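Local coordinates for DNA polymerase (PDB 2PY5), which replicates viral DNA from a protein primer, combining strand displacement with high processivity and fidelity, and also carries a 3'-5' exonuclease activity, at residues 229-234 / 495-500; 247-252 / 457-462. The protein carries 2 engineered substitutions. All coordinates share one frame; numbering follows the deposited sequence.

Following the chain from the N terminus, residues 229-234 come first and 247-252 soon after, on strands that succeed each other in the sequence. The chain then runs through 204 residues before 457-462 returns to 247-252, closing the loop of interaction 2. Only later does 495-500 meet 229-234 and close the wider loop of interaction 1, inside which interaction 2 is nested. Both contacts belong to the branched antiparallel sheet of the polymerase palm. They also touch directly: Phe230 O probably accepts a hydrogen bond from Thr457 N, and Tyr500 packs on His461. Interaction 2 pairs the strand bearing Asp249 with the one that follows Asp458, both magnesium ligands, while interaction 1 sets a hairpin turn beside them.

Interaction 1: residues 229-234 / 495-500; sequences GFTWLN and LRQKTY. With EDO (1,2-ethanediol), chain K.
The amide of Gln497, probably turned over in the model, ends at the backbone of Thr231, with OE1 2.8 Å from Thr231 O, where a hydrogen bond is possible. The CB of Trp232 points away from 495-500, and one face of its indole receives the backbone Asn234 N, 3.9 Å above the ring centre. Beyond it, the amide of Asn234 donates through ND2 to Ile452 O and to O1 of the ethanediol, 3.0 Å away, a molecule probably left from the crystallisation liquor.

Thr231 packs through its methyl. This CG2, anti to the backbone N, lies 4.0 Å from Gln497 CB and equally near Lys498 CG, whose side chain runs across it at about a right angle. Thr231 OG1 and Lys498 NZ are both held by Asp456, a ligand of the catalytic magnesium: the hydroxyl by a hydrogen bond, the ammonium by a salt bridge. Further along, Leu233 CD2 rests 3.7 Å from Arg496 N.

Residues 496-499 form a type II turn, closed by Thr499 N to Arg496 O at 3.0 Å, and Leu495 and Arg496 opposite Thr499 make a classic beta bulge. This turn joins strands 491-496 and 499-509, and Lys498 packs on a guanine base of the bound DNA. Strand 231-233 lies beside it, bonded antiparallel to strand 452-456.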
loop_
_atom_site.group_PDB
_atom_site.type_symbol
_atom_site.label_atom_id
_atom_site.label_comp_id
_atom_site.label_asym_id
_atom_site.label_seq_id
_atom_site.Cartn_x
_atom_site.Cartn_y
_atom_site.Cartn_z
ATOM N N GLY F 229 11.191 -2.026 0.928
ATOM C CA GLY F 229 11.591 -2.836 2.054
ATOM C C GLY F 229 12.516 -3.988 1.709
ATOM O O GLY F 229 12.516 -4.488 0.582
ATOM N N PHE F 230 13.267 -4.429 2.706
ATOM C CA PHE F 230 14.162 -5.583 2.590
ATOM C C PHE F 230 13.387 -6.859 2.953
ATOM O O PHE F 230 12.982 -7.062 4.109
ATOM C CB PHE F 230 15.364 -5.421 3.517
ATOM C CG PHE F 230 16.345 -6.552 3.426
ATOM C CD1 PHE F 230 17.156 -6.684 2.322
ATOM C CD2 PHE F 230 16.433 -7.488 4.447
ATOM C CE1 PHE F 230 18.036 -7.760 2.220
ATOM C CE2 PHE F 230 17.311 -8.539 4.363
ATOM C CZ PHE F 230 18.126 -8.658 3.245
ATOM N N THR F 231 13.205 -7.721 1.961
ATOM C CA THR F 231 12.510 -8.989 2.163
ATOM C C THR F 231 13.397 -10.093 1.610
ATOM O O THR F 231 13.714 -10.099 0.425
ATOM C CB THR F 231 11.145 -9.000 1.426
ATOM O OG1 THR F 231 10.374 -7.847 1.815
ATOM C CG2 THR F 231 10.377 -10.258 1.725
ATOM N N TRP F 232 13.759 -11.055 2.457
ATOM C CA TRP F 232 14.784 -12.039 2.137
ATOM C C TRP F 232 14.606 -13.308 2.940
ATOM O O TRP F 232 14.434 -13.262 4.155
ATOM C CB TRP F 232 16.167 -11.452 2.430
ATOM C CG TRP F 232 17.318 -12.400 2.314
ATOM C CD1 TRP F 232 17.876 -12.881 1.168
ATOM C CD2 TRP F 232 18.052 -12.991 3.387
ATOM N NE1 TRP F 232 18.915 -13.710 1.455
ATOM C CE2 TRP F 232 19.042 -13.808 2.815
ATOM C CE3 TRP F 232 17.964 -12.917 4.778
ATOM C CZ2 TRP F 232 19.951 -14.519 3.578
ATOM C CZ3 TRP F 232 18.866 -13.641 5.538
ATOM C CH2 TRP F 232 19.840 -14.438 4.939
ATOM N N LEU F 233 14.665 -14.445 2.237
ATOM C CA LEU F 233 14.675 -15.776 2.852
ATOM C C LEU F 233 16.051 -16.406 2.695
ATOM O O LEU F 233 16.571 -16.534 1.572
ATOM C CB LEU F 233 13.632 -16.665 2.185
ATOM C CG LEU F 233 13.536 -18.107 2.672
ATOM C CD1 LEU F 233 13.278 -18.210 4.156
ATOM C CD2 LEU F 233 12.466 -18.870 1.876
ATOM N N ASN F 234 16.625 -16.795 3.825
ATOM C CA ASN F 234 17.895 -17.487 3.881
ATOM C C ASN F 234 17.771 -18.816 3.167
ATOM O O ASN F 234 16.975 -19.648 3.576
ATOM C CB ASN F 234 18.279 -17.683 5.348
ATOM C CG ASN F 234 19.680 -18.195 5.540
ATOM O OD1 ASN F 234 20.313 -18.720 4.609
ATOM N ND2 ASN F 234 20.167 -18.095 6.777
ATOM N N LEU F 495 8.790 -21.219 2.232
ATOM C CA LEU F 495 8.998 -21.701 0.865
ATOM C C LEU F 495 9.692 -20.662 0.004
ATOM O O LEU F 495 10.587 -20.992 -0.777
ATOM C CB LEU F 495 7.657 -22.064 0.240
ATOM C CG LEU F 495 6.821 -23.115 0.953
ATOM C CD1 LEU F 495 5.504 -23.316 0.220
ATOM C CD2 LEU F 495 7.567 -24.448 1.124
ATOM N N ARG F 496 9.237 -19.417 0.122
ATOM C CA ARG F 496 9.734 -18.275 -0.658
ATOM C C ARG F 496 9.580 -17.013 0.166
ATOM O O ARG F 496 8.936 -17.027 1.227
ATOM C CB ARG F 496 8.900 -18.107 -1.936
ATOM C CG ARG F 496 8.822 -19.317 -2.841
ATOM C CD ARG F 496 10.110 -19.471 -3.615
ATOM N NE ARG F 496 10.027 -20.515 -4.629
ATOM C CZ ARG F 496 10.395 -21.780 -4.456
ATOM N NH1 ARG F 496 10.875 -22.199 -3.295
ATOM N NH2 ARG F 496 10.284 -22.644 -5.459
ATOM N N GLN F 497 10.128 -15.907 -0.339
ATOM C CA GLN F 497 9.815 -14.587 0.203
ATOM C C GLN F 497 8.299 -14.455 0.309
ATOM O O GLN F 497 7.565 -14.854 -0.609
ATOM C CB GLN F 497 10.369 -13.461 -0.691
ATOM C CG GLN F 497 11.878 -13.337 -0.668
ATOM C CD GLN F 497 12.464 -12.612 -1.883
ATOM O OE1 GLN F 497 13.415 -11.828 -1.754
ATOM N NE2 GLN F 497 11.922 -12.894 -3.071
ATOM N N LYS F 498 7.835 -13.932 1.443
ATOM C CA LYS F 498 6.415 -13.692 1.695
ATOM C C LYS F 498 5.538 -14.935 1.627
ATOM O O LYS F 498 4.334 -14.808 1.463
ATOM C CB LYS F 498 5.875 -12.603 0.751
ATOM C CG LYS F 498 6.573 -11.264 0.956
ATOM C CD LYS F 498 5.944 -10.165 0.153
ATOM C CE LYS F 498 6.667 -8.851 0.376
ATOM N NZ LYS F 498 6.548 -8.342 1.776
ATOM N N THR F 499 6.130 -16.122 1.781
ATOM C CA THR F 499 5.406 -17.379 1.629
ATOM C C THR F 499 5.861 -18.375 2.703
ATOM O O THR F 499 6.850 -19.081 2.523
ATOM C CB THR F 499 5.617 -17.990 0.231
ATOM O OG1 THR F 499 5.340 -16.991 -0.768
ATOM C CG2 THR F 499 4.713 -19.186 0.002
ATOM N N TYR F 500 5.150 -18.394 3.825
ATOM C CA TYR F 500 5.512 -19.247 4.944
ATOM C C TYR F 500 4.299 -19.551 5.824
ATOM O O TYR F 500 3.268 -18.895 5.734
ATOM C CB TYR F 500 6.628 -18.599 5.785
ATOM C CG TYR F 500 6.224 -17.345 6.514
ATOM C CD1 TYR F 500 5.720 -17.430 7.787
ATOM C CD2 TYR F 500 6.347 -16.087 5.934
ATOM C CE1 TYR F 500 5.351 -16.310 8.490
ATOM C CE2 TYR F 500 5.961 -14.953 6.647
ATOM C CZ TYR F 500 5.469 -15.095 7.922
ATOM O OH TYR F 500 5.068 -14.014 8.699
HETATM C C1 EDO K . 23.604 -18.724 7.941
HETATM O O1 EDO K . 22.758 -19.575 7.174
HETATM C C2 EDO K . 24.034 -19.391 9.248
HETATM O O2 EDO K . 25.143 -20.280 9.044
#

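Interaction 2: residues 247-252 / 457-462; sequences VFDVNS and TDSIHL
Backbone hydrogen bonds zip Phe248 to Ile460 and Val250 to Asp458. Phe248 N meets Ile460 O at 2.9 Å, and Ile460 N returns the bond to Phe248 O. One step on, Val250 N donates to Asp458 O at 2.8 Å. The non-hydrogen-bonded pairs on either side of Phe248-Ile460, Val247-His461 and Asp249-Ser459, draw closer, and CA-H...O contacts such as Ser459 CA to Phe248 O, 3.2 Å, supplement the ladder.

Apolar packing occupies both faces of the sheet. Val247 lies alongside His461, its CG2 3.8 Å from the imidazole centroid and nearly on the ring normal, a CH-pi contact; the ring's ND1 is bonded to Tyr494 OH. On the other face Phe248 CB packs against Ile460 CG1, and Phe248 CE1 reaches Leu462 CD1, the Phe248 and Leu462 side chains crossing at about a right angle.

At the end nearest the catalytic site, carboxylates and waters meet. Asp249, modelled in two conformers, brings OD1 to 3.2 Å from Asp458 OD2 in the one described, with the carboxylate planes 67° apart. Asp249, Val250 and Asp458, with Asp456, bind the catalytic magnesium, which accounts for the carboxylates gathering here. One water donates to Asp458 OD1, its link to Asp249 OD2 being doubtful; a second spans Asp458 OD1 and Val250 O, 2.7 Å from the latter.

Strand 483-489 pairs with the other edge of strand 241-250, strand 452-456 adjoins 459-463, and helix 253-260 packs on Thr457 and Asp458 of the YCDTD motif.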
loop_
_atom_site.group_PDB
_atom_site.type_symbol
_atom_site.label_atom_id
_atom_site.label_comp_id
_atom_site.label_asym_id
_atom_site.label_seq_id
_atom_site.Cartn_x
_atom_site.Cartn_y
_atom_site.Cartn_z
ATOM N N VAL F 247 9.934 -14.365 16.333
ATOM C CA VAL F 247 9.817 -13.219 15.428
ATOM C C VAL F 247 9.948 -11.933 16.222
ATOM O O VAL F 247 9.324 -11.777 17.247
ATOM C CB VAL F 247 8.449 -13.236 14.735
ATOM C CG1 VAL F 247 8.257 -12.021 13.838
ATOM C CG2 VAL F 247 8.294 -14.540 13.927
ATOM N N PHE F 248 10.763 -11.019 15.701
ATOM C CA PHE F 248 10.886 -9.666 16.221
ATOM C C PHE F 248 10.404 -8.698 15.157
ATOM O O PHE F 248 10.692 -8.894 13.980
ATOM C CB PHE F 248 12.333 -9.359 16.547
ATOM C CG PHE F 248 12.893 -10.187 17.666
ATOM C CD1 PHE F 248 13.535 -11.392 17.405
ATOM C CD2 PHE F 248 12.799 -9.755 18.984
ATOM C CE1 PHE F 248 14.061 -12.147 18.435
ATOM C CE2 PHE F 248 13.336 -10.503 20.009
ATOM C CZ PHE F 248 13.959 -11.717 19.722
ATOM N N ASP F 249 9.705 -7.642 15.595
ATOM C CA ASP F 249 9.146 -6.650 14.696
ATOM C C ASP F 249 9.461 -5.261 15.250
ATOM O O ASP F 249 9.173 -4.992 16.407
ATOM C CB ASP F 249 7.637 -6.882 14.604
ATOM C CG ASP F 249 6.973 -6.101 13.502
ATOM O OD1 ASP F 249 7.649 -5.338 12.785
ATOM O OD2 ASP F 249 5.743 -6.270 13.342
ATOM N N VAL F 250 10.035 -4.389 14.418
ATOM C CA VAL F 250 10.311 -3.023 14.881
ATOM C C VAL F 250 8.979 -2.332 15.209
ATOM O O VAL F 250 8.004 -2.468 14.475
ATOM C CB VAL F 250 11.078 -2.213 13.831
ATOM C CG1 VAL F 250 11.332 -0.777 14.338
ATOM C CG2 VAL F 250 12.383 -2.910 13.461
ATOM N N ASN F 251 8.963 -1.581 16.308
ATOM C CA ASN F 251 7.819 -0.745 16.652
ATOM C C ASN F 251 7.813 0.488 15.759
ATOM O O ASN F 251 8.658 1.387 15.923
ATOM C CB ASN F 251 7.874 -0.350 18.130
ATOM C CG ASN F 251 7.807 -1.550 19.060
ATOM O OD1 ASN F 251 6.947 -2.427 18.895
ATOM N ND2 ASN F 251 8.699 -1.593 20.038
ATOM N N SER F 252 6.896 0.489 14.794
ATOM C CA SER F 252 6.695 1.586 13.845
ATOM C C SER F 252 7.969 1.954 13.070
ATOM O O SER F 252 8.476 3.065 13.176
ATOM C CB SER F 252 6.086 2.788 14.543
ATOM O OG SER F 252 4.793 2.450 15.055
ATOM N N THR F 457 10.933 -6.459 5.793
ATOM C CA THR F 457 10.715 -5.025 5.955
ATOM C C THR F 457 11.047 -4.537 7.335
ATOM O O THR F 457 12.031 -3.823 7.491
ATOM C CB THR F 457 9.307 -4.582 5.519
ATOM O OG1 THR F 457 9.110 -4.969 4.166
ATOM C CG2 THR F 457 9.161 -3.047 5.620
ATOM N N ASP F 458 10.232 -4.922 8.320
ATOM C CA ASP F 458 10.399 -4.494 9.716
ATOM C C ASP F 458 10.503 -5.688 10.644
ATOM O O ASP F 458 10.440 -5.526 11.845
ATOM C CB ASP F 458 9.214 -3.595 10.170
ATOM C CG ASP F 458 7.861 -4.236 9.979
ATOM O OD1 ASP F 458 6.826 -3.537 10.165
ATOM O OD2 ASP F 458 7.811 -5.429 9.612
ATOM N N SER F 459 10.700 -6.890 10.100
ATOM C CA SER F 459 10.623 -8.076 10.930
ATOM C C SER F 459 11.759 -9.016 10.626
ATOM O O SER F 459 12.182 -9.147 9.488
ATOM C CB SER F 459 9.304 -8.794 10.729
ATOM O OG SER F 459 8.211 -7.943 11.029
ATOM N N ILE F 460 12.273 -9.638 11.677
ATOM C CA ILE F 460 13.272 -10.700 11.523
ATOM C C ILE F 460 12.786 -11.959 12.247
ATOM O O ILE F 460 12.233 -11.905 13.336
ATOM C CB ILE F 460 14.682 -10.303 12.021
ATOM C CG1 ILE F 460 14.702 -9.965 13.516
ATOM C CG2 ILE F 460 15.202 -9.122 11.177
ATOM C CD1 ILE F 460 16.107 -9.623 14.031
ATOM N N HIS F 461 12.992 -13.096 11.601
ATOM C CA HIS F 461 12.561 -14.391 12.112
ATOM C C HIS F 461 13.815 -15.207 12.371
ATOM O O HIS F 461 14.646 -15.348 11.463
ATOM C CB HIS F 461 11.724 -15.129 11.064
ATOM C CG HIS F 461 10.459 -14.429 10.660
ATOM N ND1 HIS F 461 9.327 -15.124 10.288
ATOM C CD2 HIS F 461 10.149 -13.116 10.538
ATOM C CE1 HIS F 461 8.376 -14.270 9.964
ATOM N NE2 HIS F 461 8.845 -13.041 10.107
ATOM N N LEU F 462 13.932 -15.762 13.580
ATOM C CA LEU F 462 15.121 -16.505 14.019
ATOM C C LEU F 462 14.749 -17.922 14.435
ATOM O O LEU F 462 13.660 -18.161 14.952
ATOM C CB LEU F 462 15.747 -15.832 15.248
ATOM C CG LEU F 462 16.133 -14.352 15.191
ATOM C CD1 LEU F 462 16.843 -13.969 16.492
ATOM C CD2 LEU F 462 16.989 -14.047 13.988
HETATM O O HOH W 1 4.814 -4.769 11.525
HETATM O O HOH W 2 7.049 -1.574 12.114
#